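Local coordinates for protein Sam-dependent methyltransferases (Streptomyces davawensis, PDB 4D7K) that catalyses the two successive S-adenosylmethionine-dependent N-methylations that turn 8-amino-8-demethyl-D-riboflavin into the antibiotic roseoflavin, and works as a homodimer, at residues A[105-108]-A[112-115]; A[195-200]-A[227-232]; A[62-67]-A[80-85]. All blocks are in the same frame, centred on the assembly; numbering follows the deposited sequence.

Contact 1: A[105-108]-A[112-115]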
ATOM      1  N   THR A 105      -1.946  -2.407 -11.367  1.00 38.34           N
ATOM      2  CA  THR A 105      -1.416  -3.189 -10.259  1.00 29.54           C
ATOM      3  C   THR A 105       0.105  -3.339 -10.368  1.00 30.88           C
ATOM      4  O   THR A 105       0.791  -3.474  -9.357  1.00 43.06           O
ATOM      5  CB  THR A 105      -2.108  -4.573 -10.193  1.00 31.12           C
ATOM      6  OG1 THR A 105      -3.526  -4.382 -10.120  1.00 36.47           O
ATOM      7  CG2 THR A 105      -1.664  -5.357  -8.974  1.00 36.06           C
ATOM      8  N   THR A 106       0.635  -3.284 -11.588  1.00 28.42           N
ATOM      9  CA  THR A 106       2.078  -3.397 -11.793  1.00 36.50           C
ATOM     10  C   THR A 106       2.800  -2.049 -11.892  1.00 34.43           C
ATOM     11  O   THR A 106       3.903  -1.904 -11.367  1.00 35.04           O
ATOM     12  CB  THR A 106       2.410  -4.205 -13.064  1.00 39.87           C
ATOM     13  OG1 THR A 106       1.726  -3.641 -14.191  1.00 29.26           O
ATOM     14  CG2 THR A 106       1.996  -5.659 -12.895  1.00 25.57           C
ATOM     15  N   PHE A 107       2.190  -1.072 -12.561  1.00 35.12           N
ATOM     16  CA  PHE A 107       2.883   0.190 -12.840  1.00 29.61           C
ATOM     17  C   PHE A 107       3.306   0.938 -11.582  1.00 30.78           C
ATOM     18  O   PHE A 107       4.455   1.368 -11.466  1.00 38.36           O
ATOM     19  CB  PHE A 107       2.020   1.122 -13.694  1.00 26.65           C
ATOM     20  CG  PHE A 107       2.630   2.489 -13.883  1.00 37.40           C
ATOM     21  CD1 PHE A 107       3.688   2.674 -14.755  1.00 31.50           C
ATOM     22  CD2 PHE A 107       2.162   3.581 -13.169  1.00 37.72           C
ATOM     23  CE1 PHE A 107       4.262   3.927 -14.919  1.00 33.61           C
ATOM     24  CE2 PHE A 107       2.733   4.835 -13.329  1.00 28.78           C
ATOM     25  CZ  PHE A 107       3.782   5.007 -14.206  1.00 34.30           C
ATOM     26  N   PHE A 108       2.376   1.096 -10.644  1.00 28.23           N
ATOM     27  CA  PHE A 108       2.618   1.906  -9.452  1.00 35.92           C
ATOM     28  C   PHE A 108       3.514   1.211  -8.432  1.00 45.44           C
ATOM     29  O   PHE A 108       3.785   1.756  -7.362  1.00 53.95           O
ATOM     30  CB  PHE A 108       1.285   2.302  -8.807  1.00 32.21           C
ATOM     31  CG  PHE A 108       0.461   3.210  -9.667  1.00 32.62           C
ATOM     32  CD1 PHE A 108       0.695   4.576  -9.676  1.00 29.73           C
ATOM     33  CD2 PHE A 108      -0.514   2.695 -10.503  1.00 29.31           C
ATOM     34  CE1 PHE A 108      -0.044   5.414 -10.484  1.00 27.36           C
ATOM     35  CE2 PHE A 108      -1.257   3.528 -11.315  1.00 34.40           C
ATOM     36  CZ  PHE A 108      -1.023   4.890 -11.305  1.00 31.56           C
ATOM     37  N   ASP A 112      11.227   2.156 -10.417  1.00 56.76           N
ATOM     38  CA  ASP A 112      11.405   3.548 -10.821  1.00 54.90           C
ATOM     39  C   ASP A 112      10.219   4.418 -10.406  1.00 55.81           C
ATOM     40  O   ASP A 112      10.386   5.595 -10.090  1.00 63.83           O
ATOM     41  CB  ASP A 112      11.616   3.642 -12.334  1.00 59.33           C
ATOM     42  CG  ASP A 112      12.872   2.928 -12.792  1.00 69.62           C
ATOM     43  OD1 ASP A 112      13.836   2.852 -11.999  1.00 71.55           O
ATOM     44  OD2 ASP A 112      12.897   2.443 -13.944  1.00 68.16           O
ATOM     45  N   VAL A 113       9.025   3.834 -10.411  1.00 51.00           N
ATOM     46  CA  VAL A 113       7.810   4.550 -10.025  1.00 40.81           C
ATOM     47  C   VAL A 113       7.662   4.589  -8.508  1.00 42.52           C
ATOM     48  O   VAL A 113       7.313   5.620  -7.928  1.00 43.07           O
ATOM     49  CB  VAL A 113       6.554   3.897 -10.646  1.00 33.26           C
ATOM     50  CG1 VAL A 113       5.295   4.650 -10.240  1.00 30.08           C
ATOM     51  CG2 VAL A 113       6.685   3.836 -12.162  1.00 37.04           C
ATOM     52  N   LEU A 114       7.931   3.459  -7.868  1.00 44.35           N
ATOM     53  CA  LEU A 114       7.857   3.362  -6.418  1.00 50.13           C
ATOM     54  C   LEU A 114       8.847   4.320  -5.755  1.00 47.87           C
ATOM     55  O   LEU A 114       8.548   4.928  -4.727  1.00 48.88           O
ATOM     56  CB  LEU A 114       8.131   1.927  -5.976  1.00 55.55           C
ATOM     57  CG  LEU A 114       7.574   1.469  -4.632  1.00 56.72           C
ATOM     58  CD1 LEU A 114       6.050   1.426  -4.664  1.00 42.00           C
ATOM     59  CD2 LEU A 114       8.147   0.107  -4.295  1.00 65.78           C
ATOM     60  N   ALA A 115      10.025   4.454  -6.358  1.00 44.52           N
ATOM     61  CA  ALA A 115      11.057   5.348  -5.843  1.00 56.51           C
ATOM     62  C   ALA A 115      10.625   6.813  -5.901  1.00 62.91           C
ATOM     63  O   ALA A 115      11.091   7.636  -5.113  1.00 64.53           O
ATOM     64  CB  ALA A 115      12.345   5.154  -6.610  1.00 51.86           C
TER
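With chi1 at 174°, Phe-107 sets CG trans to its own backbone N, and the ring swings out to meet Val-113, whose chi1 of -180° places CG1 trans to N and leaves CG2 beside it, aimed at the aromatic face. CG2 of Val-113 lies 4.0 Å from the centroid of the Phe-107 ring, 24° off the ring normal, a CH-pi contact over the face but displaced toward the rim. CE1 and CZ of Phe-107 each lie 3.7 Å from Val-113 CG2, and the other methyl, CG1, reaches CE2 at 4.0 Å. CG2 thus covers one face near the rim while CG1 touches at CE2, the two side chains meeting at about a right angle.

The backbone shares in the packing. Val-113 CB rests 3.4 Å from the carbonyl oxygen of Phe-107, while CG1 of the same valine lies 3.9 Å from Phe-108 CA. One residue further along each segment, Leu-114 bends its CD1 back to 3.5 Å from the oxygen of Phe-108. Within 105-108 the two rings also meet: CD2 of Phe-107 stands 3.7 Å above the plane of the Phe-108 ring, over its centre.

This is a buried, apolar joint between consecutive helices, 102-107 and 111-118, linked by a short turn. Helix 149-165 packs beside it, Val-151 and Phe-155 touching Phe-107 and Phe-162 touching Phe-108. Phe-108 also forms a cation-pi pair with Lys-25 of the second subunit, and Leu-114 touches Phe-28 of helix 13-35 and also Phe-28 of the second subunit.

Contact 2: A[195-200]-A[227-232]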
ATOM      1  N   GLY A 195     -18.355   5.345 -25.199  1.00 36.56           N
ATOM      2  CA  GLY A 195     -19.274   5.190 -24.082  1.00 35.51           C
ATOM      3  C   GLY A 195     -20.489   6.097 -24.194  1.00 45.60           C
ATOM      4  O   GLY A 195     -21.621   5.677 -23.952  1.00 44.03           O
ATOM      5  N   VAL A 196     -20.247   7.350 -24.569  1.00 47.46           N
ATOM      6  CA  VAL A 196     -21.307   8.342 -24.701  1.00 43.28           C
ATOM      7  C   VAL A 196     -22.241   8.019 -25.861  1.00 45.52           C
ATOM      8  O   VAL A 196     -23.457   8.144 -25.738  1.00 59.41           O
ATOM      9  CB  VAL A 196     -20.722   9.756 -24.895  1.00 45.40           C
ATOM     10  CG1 VAL A 196     -21.829  10.772 -25.027  1.00 44.59           C
ATOM     11  CG2 VAL A 196     -19.812  10.117 -23.734  1.00 35.45           C
ATOM     12  N   LEU A 197     -21.673   7.593 -26.985  1.00 46.39           N
ATOM     13  CA  LEU A 197     -22.476   7.248 -28.157  1.00 55.34           C
ATOM     14  C   LEU A 197     -23.344   6.008 -27.928  1.00 58.13           C
ATOM     15  O   LEU A 197     -24.359   5.819 -28.600  1.00 55.32           O
ATOM     16  CB  LEU A 197     -21.579   7.032 -29.378  1.00 57.13           C
ATOM     17  CG  LEU A 197     -21.430   8.220 -30.336  1.00 59.66           C
ATOM     18  CD1 LEU A 197     -20.698   9.372 -29.675  1.00 60.14           C
ATOM     19  CD2 LEU A 197     -20.721   7.801 -31.611  1.00 61.57           C
ATOM     20  N   THR A 198     -22.940   5.164 -26.985  1.00 61.79           N
ATOM     21  CA  THR A 198     -23.725   3.984 -26.642  1.00 62.33           C
ATOM     22  C   THR A 198     -24.866   4.375 -25.709  1.00 65.79           C
ATOM     23  O   THR A 198     -25.915   3.732 -25.694  1.00 67.98           O
ATOM     24  CB  THR A 198     -22.858   2.897 -25.975  1.00 59.51           C
ATOM     25  OG1 THR A 198     -21.679   2.676 -26.759  1.00 60.46           O
ATOM     26  CG2 THR A 198     -23.632   1.587 -25.849  1.00 54.91           C
ATOM     27  N   ALA A 199     -24.658   5.440 -24.940  1.00 66.54           N
ATOM     28  CA  ALA A 199     -25.677   5.937 -24.023  1.00 71.06           C
ATOM     29  C   ALA A 199     -26.683   6.834 -24.739  1.00 76.73           C
ATOM     30  O   ALA A 199     -27.825   6.977 -24.301  1.00 80.46           O
ATOM     31  CB  ALA A 199     -25.031   6.686 -22.870  1.00 73.71           C
ATOM     32  N   VAL A 200     -26.248   7.445 -25.837  1.00 73.45           N
ATOM     33  CA  VAL A 200     -27.134   8.246 -26.675  1.00 69.59           C
ATOM     34  C   VAL A 200     -27.254   7.580 -28.042  1.00 77.34           C
ATOM     35  O   VAL A 200     -26.435   7.827 -28.926  1.00 81.66           O
ATOM     36  CB  VAL A 200     -26.621   9.696 -26.841  1.00 62.47           C
ATOM     37  CG1 VAL A 200     -27.701  10.574 -27.455  1.00 61.92           C
ATOM     38  CG2 VAL A 200     -26.181  10.269 -25.503  1.00 54.34           C
ATOM     39  N   THR A 227     -17.679   3.028 -36.586  1.00 57.42           N
ATOM     40  CA  THR A 227     -16.931   3.606 -37.697  1.00 58.37           C
ATOM     41  C   THR A 227     -17.765   4.592 -38.514  1.00 61.61           C
ATOM     42  O   THR A 227     -17.248   5.595 -39.009  1.00 65.75           O
ATOM     43  CB  THR A 227     -16.396   2.493 -38.620  1.00 58.07           C
ATOM     44  OG1 THR A 227     -15.518   1.643 -37.872  1.00 56.93           O
ATOM     45  CG2 THR A 227     -15.641   3.077 -39.811  1.00 55.95           C
ATOM     46  N   GLU A 228     -19.058   4.322 -38.634  1.00 58.62           N
ATOM     47  CA  GLU A 228     -19.927   5.168 -39.441  1.00 61.27           C
ATOM     48  C   GLU A 228     -20.515   6.327 -38.634  1.00 58.04           C
ATOM     49  O   GLU A 228     -21.150   7.221 -39.194  1.00 65.69           O
ATOM     50  CB  GLU A 228     -21.049   4.333 -40.059  1.00 63.24           C
ATOM     51  CG  GLU A 228     -21.387   4.708 -41.490  1.00 82.04           C
ATOM     52  CD  GLU A 228     -20.301   4.310 -42.479  1.00 92.13           C
ATOM     53  OE1 GLU A 228     -19.410   3.514 -42.108  1.00 88.66           O
ATOM     54  OE2 GLU A 228     -20.342   4.794 -43.631  1.00 98.44           O
ATOM     55  N   ARG A 229     -20.294   6.319 -37.325  1.00 56.01           N
ATOM     56  CA  ARG A 229     -20.858   7.349 -36.455  1.00 59.01           C
ATOM     57  C   ARG A 229     -19.800   8.315 -35.928  1.00 56.21           C
ATOM     58  O   ARG A 229     -20.132   9.368 -35.383  1.00 55.34           O
ATOM     59  CB  ARG A 229     -21.605   6.705 -35.283  1.00 48.60           C
ATOM     60  CG  ARG A 229     -22.881   5.972 -35.683  1.00 51.76           C
ATOM     61  CD  ARG A 229     -23.515   5.285 -34.485  1.00 60.65           C
ATOM     62  NE  ARG A 229     -23.852   6.237 -33.431  1.00 66.70           N
ATOM     63  CZ  ARG A 229     -24.129   5.901 -32.175  1.00 70.46           C
ATOM     64  NH1 ARG A 229     -24.104   4.628 -31.803  1.00 70.89           N
ATOM     65  NH2 ARG A 229     -24.424   6.840 -31.287  1.00 73.19           N
ATOM     66  N   VAL A 230     -18.529   7.959 -36.091  1.00 53.13           N
ATOM     67  CA  VAL A 230     -17.440   8.814 -35.626  1.00 52.51           C
ATOM     68  C   VAL A 230     -16.489   9.220 -36.748  1.00 58.60           C
ATOM     69  O   VAL A 230     -15.919   8.375 -37.439  1.00 60.37           O
ATOM     70  CB  VAL A 230     -16.617   8.133 -34.520  1.00 46.90           C
ATOM     71  CG1 VAL A 230     -15.347   8.927 -34.240  1.00 46.77           C
ATOM     72  CG2 VAL A 230     -17.441   7.988 -33.260  1.00 45.19           C
ATOM     73  N   GLU A 231     -16.330  10.528 -36.922  1.00 61.10           N
ATOM     74  CA  GLU A 231     -15.324  11.073 -37.820  1.00 58.09           C
ATOM     75  C   GLU A 231     -14.011  11.234 -37.062  1.00 56.62           C
ATOM     76  O   GLU A 231     -13.970  11.875 -36.013  1.00 55.84           O
ATOM     77  CB  GLU A 231     -15.786  12.413 -38.392  1.00 66.23           C
ATOM     78  CG  GLU A 231     -14.732  13.147 -39.200  1.00 75.10           C
ATOM     79  CD  GLU A 231     -15.166  14.549 -39.575  1.00 86.08           C
ATOM     80  OE1 GLU A 231     -16.338  14.899 -39.320  1.00 86.97           O
ATOM     81  OE2 GLU A 231     -14.334  15.303 -40.120  1.00 95.68           O
ATOM     82  N   VAL A 232     -12.944  10.643 -37.589  1.00 51.67           N
ATOM     83  CA  VAL A 232     -11.643  10.697 -36.934  1.00 51.92           C
ATOM     84  C   VAL A 232     -10.727  11.716 -37.608  1.00 61.69           C
ATOM     85  O   VAL A 232     -10.181  11.461 -38.684  1.00 66.29           O
ATOM     86  CB  VAL A 232     -10.954   9.315 -36.937  1.00 53.21           C
ATOM     87  CG1 VAL A 232      -9.618   9.384 -36.216  1.00 52.89           C
ATOM     88  CG2 VAL A 232     -11.855   8.268 -36.300  1.00 53.66           C
TER
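Leu-197, in the last turn of helix 191-199, and Arg-229, just ahead of strand 230-234, are the residues whose CA atoms lie nearest across the contact, 8.5 Å apart, a gap their side chains bridge from opposite directions. Arg-229 runs out with a bend at chi3 (59°) that carries its guanidinium to the end of the helix. There the strongest partner of NH2 is Ser-203 O, outside both segments; beside it, NH2 donates to the carbonyl oxygen of Leu-197 at 2.9 Å, with an N-H...O angle of 158°; this oxygen lies close to the guanidinium plane, whereas the donor is tilted 26° from the carbonyl plane. Two weak bonds are extras, from NH1 to the same oxygen and, at 3.3 Å, from NH2 to the oxygen of Val-200, the residue at which the helical backbone ends. One nitrogen thus gathers several carbonyls, and the positive charge of the guanidinium probably suits the negative end of the helix dipole. Leu-197 covers one face of the guanidinium, its CB 3.4 Å from Arg-229 NH2, and extends CD2 to within 3.7 Å of Val-230 CG2. Phe-182 of strand 181-185 backs the leucine, and Leu-221 the valine. Helix 191-199 connects parallel strands 181-185 and 204-209, and 230-234 is the edge strand beyond them: the right-handed beta-alpha-beta layout of the Rossmann-like class I methyltransferase domain.

Contact 3: A[62-67]-A[80-85]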
ATOM      1  N   ARG A  62      10.545 -20.862  -1.672  1.00 58.02           N
ATOM      2  CA  ARG A  62      10.143 -19.470  -1.514  1.00 53.64           C
ATOM      3  C   ARG A  62       8.989 -19.083  -2.445  1.00 52.79           C
ATOM      4  O   ARG A  62       8.237 -18.152  -2.150  1.00 54.30           O
ATOM      5  CB  ARG A  62      11.346 -18.548  -1.728  1.00 59.39           C
ATOM      6  CG  ARG A  62      12.332 -18.601  -0.564  1.00 67.44           C
ATOM      7  CD  ARG A  62      13.459 -17.585  -0.681  1.00 65.17           C
ATOM      8  NE  ARG A  62      13.883 -17.121   0.640  1.00 61.07           N
ATOM      9  CZ  ARG A  62      13.798 -15.860   1.050  1.00 51.56           C
ATOM     10  NH1 ARG A  62      13.327 -14.928   0.232  1.00 50.34           N
ATOM     11  NH2 ARG A  62      14.194 -15.524   2.272  1.00 49.61           N
ATOM     12  N   LEU A  63       8.840 -19.798  -3.557  1.00 42.14           N
ATOM     13  CA  LEU A  63       7.713 -19.550  -4.452  1.00 41.54           C
ATOM     14  C   LEU A  63       6.414 -19.942  -3.769  1.00 34.01           C
ATOM     15  O   LEU A  63       5.418 -19.223  -3.851  1.00 32.34           O
ATOM     16  CB  LEU A  63       7.861 -20.318  -5.767  1.00 41.17           C
ATOM     17  CG  LEU A  63       6.683 -20.146  -6.735  1.00 37.43           C
ATOM     18  CD1 LEU A  63       6.571 -18.701  -7.212  1.00 33.71           C
ATOM     19  CD2 LEU A  63       6.792 -21.093  -7.918  1.00 36.43           C
ATOM     20  N   ARG A  64       6.438 -21.085  -3.089  1.00 30.68           N
ATOM     21  CA  ARG A  64       5.275 -21.581  -2.363  1.00 35.23           C
ATOM     22  C   ARG A  64       4.808 -20.590  -1.305  1.00 44.05           C
ATOM     23  O   ARG A  64       3.604 -20.375  -1.131  1.00 39.36           O
ATOM     24  CB  ARG A  64       5.578 -22.928  -1.706  1.00 36.79           C
ATOM     25  CG  ARG A  64       4.388 -23.509  -0.947  1.00 41.12           C
ATOM     26  CD  ARG A  64       4.717 -24.830  -0.278  1.00 37.52           C
ATOM     27  NE  ARG A  64       5.112 -25.852  -1.241  1.00 42.21           N
ATOM     28  CZ  ARG A  64       6.368 -26.233  -1.438  1.00 46.97           C
ATOM     29  NH1 ARG A  64       7.345 -25.675  -0.735  1.00 47.74           N
ATOM     30  NH2 ARG A  64       6.649 -27.165  -2.337  1.00 46.91           N
ATOM     31  N   ARG A  65       5.764 -19.988  -0.602  1.00 39.98           N
ATOM     32  CA  ARG A  65       5.448 -18.980   0.403  1.00 40.85           C
ATOM     33  C   ARG A  65       4.842 -17.728  -0.237  1.00 33.67           C
ATOM     34  O   ARG A  65       3.910 -17.134   0.304  1.00 40.06           O
ATOM     35  CB  ARG A  65       6.700 -18.625   1.206  1.00 39.65           C
ATOM     36  CG  ARG A  65       7.264 -19.804   1.985  1.00 32.84           C
ATOM     37  CD  ARG A  65       8.634 -19.489   2.549  1.00 40.39           C
ATOM     38  NE  ARG A  65       8.596 -18.363   3.478  1.00 37.44           N
ATOM     39  CZ  ARG A  65       9.679 -17.777   3.976  1.00 39.75           C
ATOM     40  NH1 ARG A  65      10.884 -18.208   3.628  1.00 38.97           N
ATOM     41  NH2 ARG A  65       9.558 -16.758   4.816  1.00 38.43           N
ATOM     42  N   LEU A  66       5.362 -17.343  -1.397  1.00 25.53           N
ATOM     43  CA  LEU A  66       4.791 -16.239  -2.161  1.00 30.10           C
ATOM     44  C   LEU A  66       3.382 -16.579  -2.664  1.00 37.57           C
ATOM     45  O   LEU A  66       2.466 -15.758  -2.580  1.00 38.49           O
ATOM     46  CB  LEU A  66       5.699 -15.884  -3.347  1.00 29.47           C
ATOM     47  CG  LEU A  66       5.113 -14.878  -4.339  1.00 31.63           C
ATOM     48  CD1 LEU A  66       4.947 -13.527  -3.676  1.00 39.76           C
ATOM     49  CD2 LEU A  66       5.972 -14.753  -5.586  1.00 35.48           C
ATOM     50  N   LEU A  67       3.219 -17.789  -3.194  1.00 36.11           N
ATOM     51  CA  LEU A  67       1.928 -18.235  -3.717  1.00 36.03           C
ATOM     52  C   LEU A  67       0.900 -18.370  -2.602  1.00 28.17           C
ATOM     53  O   LEU A  67      -0.270 -18.036  -2.776  1.00 26.73           O
ATOM     54  CB  LEU A  67       2.068 -19.573  -4.455  1.00 33.41           C
ATOM     55  CG  LEU A  67       2.840 -19.592  -5.774  1.00 37.87           C
ATOM     56  CD1 LEU A  67       3.092 -21.028  -6.220  1.00 40.31           C
ATOM     57  CD2 LEU A  67       2.064 -18.835  -6.826  1.00 35.69           C
ATOM     58  N   PRO A  80      -5.422 -29.004  -3.414  1.00 52.26           N
ATOM     59  CA  PRO A  80      -4.821 -30.283  -3.009  1.00 56.49           C
ATOM     60  C   PRO A  80      -3.658 -30.748  -3.884  1.00 61.99           C
ATOM     61  O   PRO A  80      -3.669 -30.542  -5.100  1.00 59.81           O
ATOM     62  CB  PRO A  80      -5.997 -31.276  -3.106  1.00 55.12           C
ATOM     63  CG  PRO A  80      -7.175 -30.487  -3.641  1.00 52.94           C
ATOM     64  CD  PRO A  80      -6.888 -29.058  -3.308  1.00 55.42           C
ATOM     65  N   GLU A  81      -2.674 -31.370  -3.230  1.00 63.90           N
ATOM     66  CA  GLU A  81      -1.412 -31.812  -3.827  1.00 65.58           C
ATOM     67  C   GLU A  81      -0.516 -30.629  -4.197  1.00 58.04           C
ATOM     68  O   GLU A  81      -0.004 -30.551  -5.315  1.00 55.64           O
ATOM     69  CB  GLU A  81      -1.658 -32.706  -5.047  1.00 70.39           C
ATOM     70  CG  GLU A  81      -2.584 -33.879  -4.763  1.00 80.64           C
ATOM     71  CD  GLU A  81      -2.236 -34.598  -3.473  1.00 92.51           C
ATOM     72  OE1 GLU A  81      -1.088 -35.070  -3.342  1.00 97.66           O
ATOM     73  OE2 GLU A  81      -3.112 -34.686  -2.585  1.00 97.05           O
ATOM     74  N   ASP A  82      -0.335 -29.720  -3.240  1.00 50.81           N
ATOM     75  CA  ASP A  82       0.595 -28.595  -3.362  1.00 44.69           C
ATOM     76  C   ASP A  82       0.388 -27.805  -4.658  1.00 42.18           C
ATOM     77  O   ASP A  82       1.328 -27.584  -5.419  1.00 49.25           O
ATOM     78  CB  ASP A  82       2.039 -29.106  -3.265  1.00 48.11           C
ATOM     79  CG  ASP A  82       3.045 -27.993  -3.026  1.00 52.40           C
ATOM     80  OD1 ASP A  82       2.626 -26.879  -2.645  1.00 56.14           O
ATOM     81  OD2 ASP A  82       4.259 -28.240  -3.214  1.00 44.58           O
ATOM     82  N   SER A  83      -0.849 -27.384  -4.904  1.00 44.28           N
ATOM     83  CA  SER A  83      -1.189 -26.708  -6.150  1.00 40.23           C
ATOM     84  C   SER A  83      -1.882 -25.374  -5.910  1.00 37.06           C
ATOM     85  O   SER A  83      -2.323 -25.081  -4.803  1.00 33.88           O
ATOM     86  CB  SER A  83      -2.083 -27.602  -7.016  1.00 34.68           C
ATOM     87  OG  SER A  83      -1.406 -28.784  -7.408  1.00 37.96           O
ATOM     88  N   PHE A  84      -1.966 -24.564  -6.964  1.00 31.39           N
ATOM     89  CA  PHE A  84      -2.664 -23.292  -6.886  1.00 29.56           C
ATOM     90  C   PHE A  84      -3.472 -23.057  -8.146  1.00 30.22           C
ATOM     91  O   PHE A  84      -3.128 -23.556  -9.214  1.00 32.19           O
ATOM     92  CB  PHE A  84      -1.673 -22.146  -6.658  1.00 30.00           C
ATOM     93  CG  PHE A  84      -0.920 -22.255  -5.361  1.00 27.90           C
ATOM     94  CD1 PHE A  84       0.256 -22.984  -5.286  1.00 25.59           C
ATOM     95  CD2 PHE A  84      -1.405 -21.651  -4.216  1.00 25.38           C
ATOM     96  CE1 PHE A  84       0.937 -23.105  -4.090  1.00 33.72           C
ATOM     97  CE2 PHE A  84      -0.723 -21.761  -3.014  1.00 28.81           C
ATOM     98  CZ  PHE A  84       0.450 -22.488  -2.951  1.00 30.16           C
ATOM     99  N   GLU A  85      -4.564 -22.315  -8.015  1.00 38.35           N
ATOM    100  CA  GLU A  85      -5.354 -21.927  -9.171  1.00 34.61           C
ATOM    101  C   GLU A  85      -5.883 -20.515  -8.973  1.00 30.96           C
ATOM    102  O   GLU A  85      -5.700 -19.923  -7.914  1.00 37.95           O
ATOM    103  CB  GLU A  85      -6.499 -22.914  -9.417  1.00 36.28           C
ATOM    104  CG  GLU A  85      -7.607 -22.910  -8.380  1.00 39.02           C
ATOM    105  CD  GLU A  85      -8.695 -23.923  -8.712  1.00 49.19           C
ATOM    106  OE1 GLU A  85      -8.405 -24.850  -9.497  1.00 44.58           O
ATOM    107  OE2 GLU A  85      -9.831 -23.796  -8.200  1.00 47.91           O
TER
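Leu-67 lays its CB squarely over the ring of Phe-84, and this is the close-packed half of the contact: CB sits 3.6 Å from the ring centroid, only 10° off the normal, a CH-pi contact over the centre of the face. CD1 of the leucine extends the cover above the CD1-CE1 side of the ring, 3.6 Å from Phe-84 CD1. Both residues are buried, with Leu-52 and Leu-76 against Leu-67 and Thr-49 and Glu-78 against Phe-84. The arrangement belongs to the winged-helix-like dimerisation domain of O-methyltransferases, in which helix 60-72 packs against strand 83-86 of a small antiparallel sheet. On the more open side, where Arg-64 and Asp-82 are both partly exposed, polar chemistry takes over. Arg-64 grips Asp-82 side-on in a salt bridge: NE donates to OD1 at 3.0 Å, nearly straight, and NH2 to OD2 at 2.8 Å, each oxygen being met on its syn side. The two planes are nonetheless 30° apart. Arg-64 CG stands opposite its backbone N across the CA-CB bond (chi1 -179°), and a turn at chi3 brings NE round to the carboxylate. Thr-49 OG1 is also hydrogen-bonded to Asp-82 OD1, tying the carboxylate to helix 49-56.

Burial and chemistry change together across the three sites. Contact 1 is buried, its side-chain contacts apolar apart from two backbone oxygens, contact 2 is mostly buried yet turns on an arginine that gathers backbone carbonyls, and contact 3 divides between a buried hydrophobic half and a partly exposed ion pair. Each joins a different pair of elements: helix to helix, helix end to the approach of an edge strand, and helix to strand. Contacts 1 and 3 lie on the same side of the chain's centre, about 26 Å apart between centres, and both touch the second subunit. Contact 2, some 46 Å from contact 3 between centres, belongs to the methyltransferase domain and touches no other chain of the assembly.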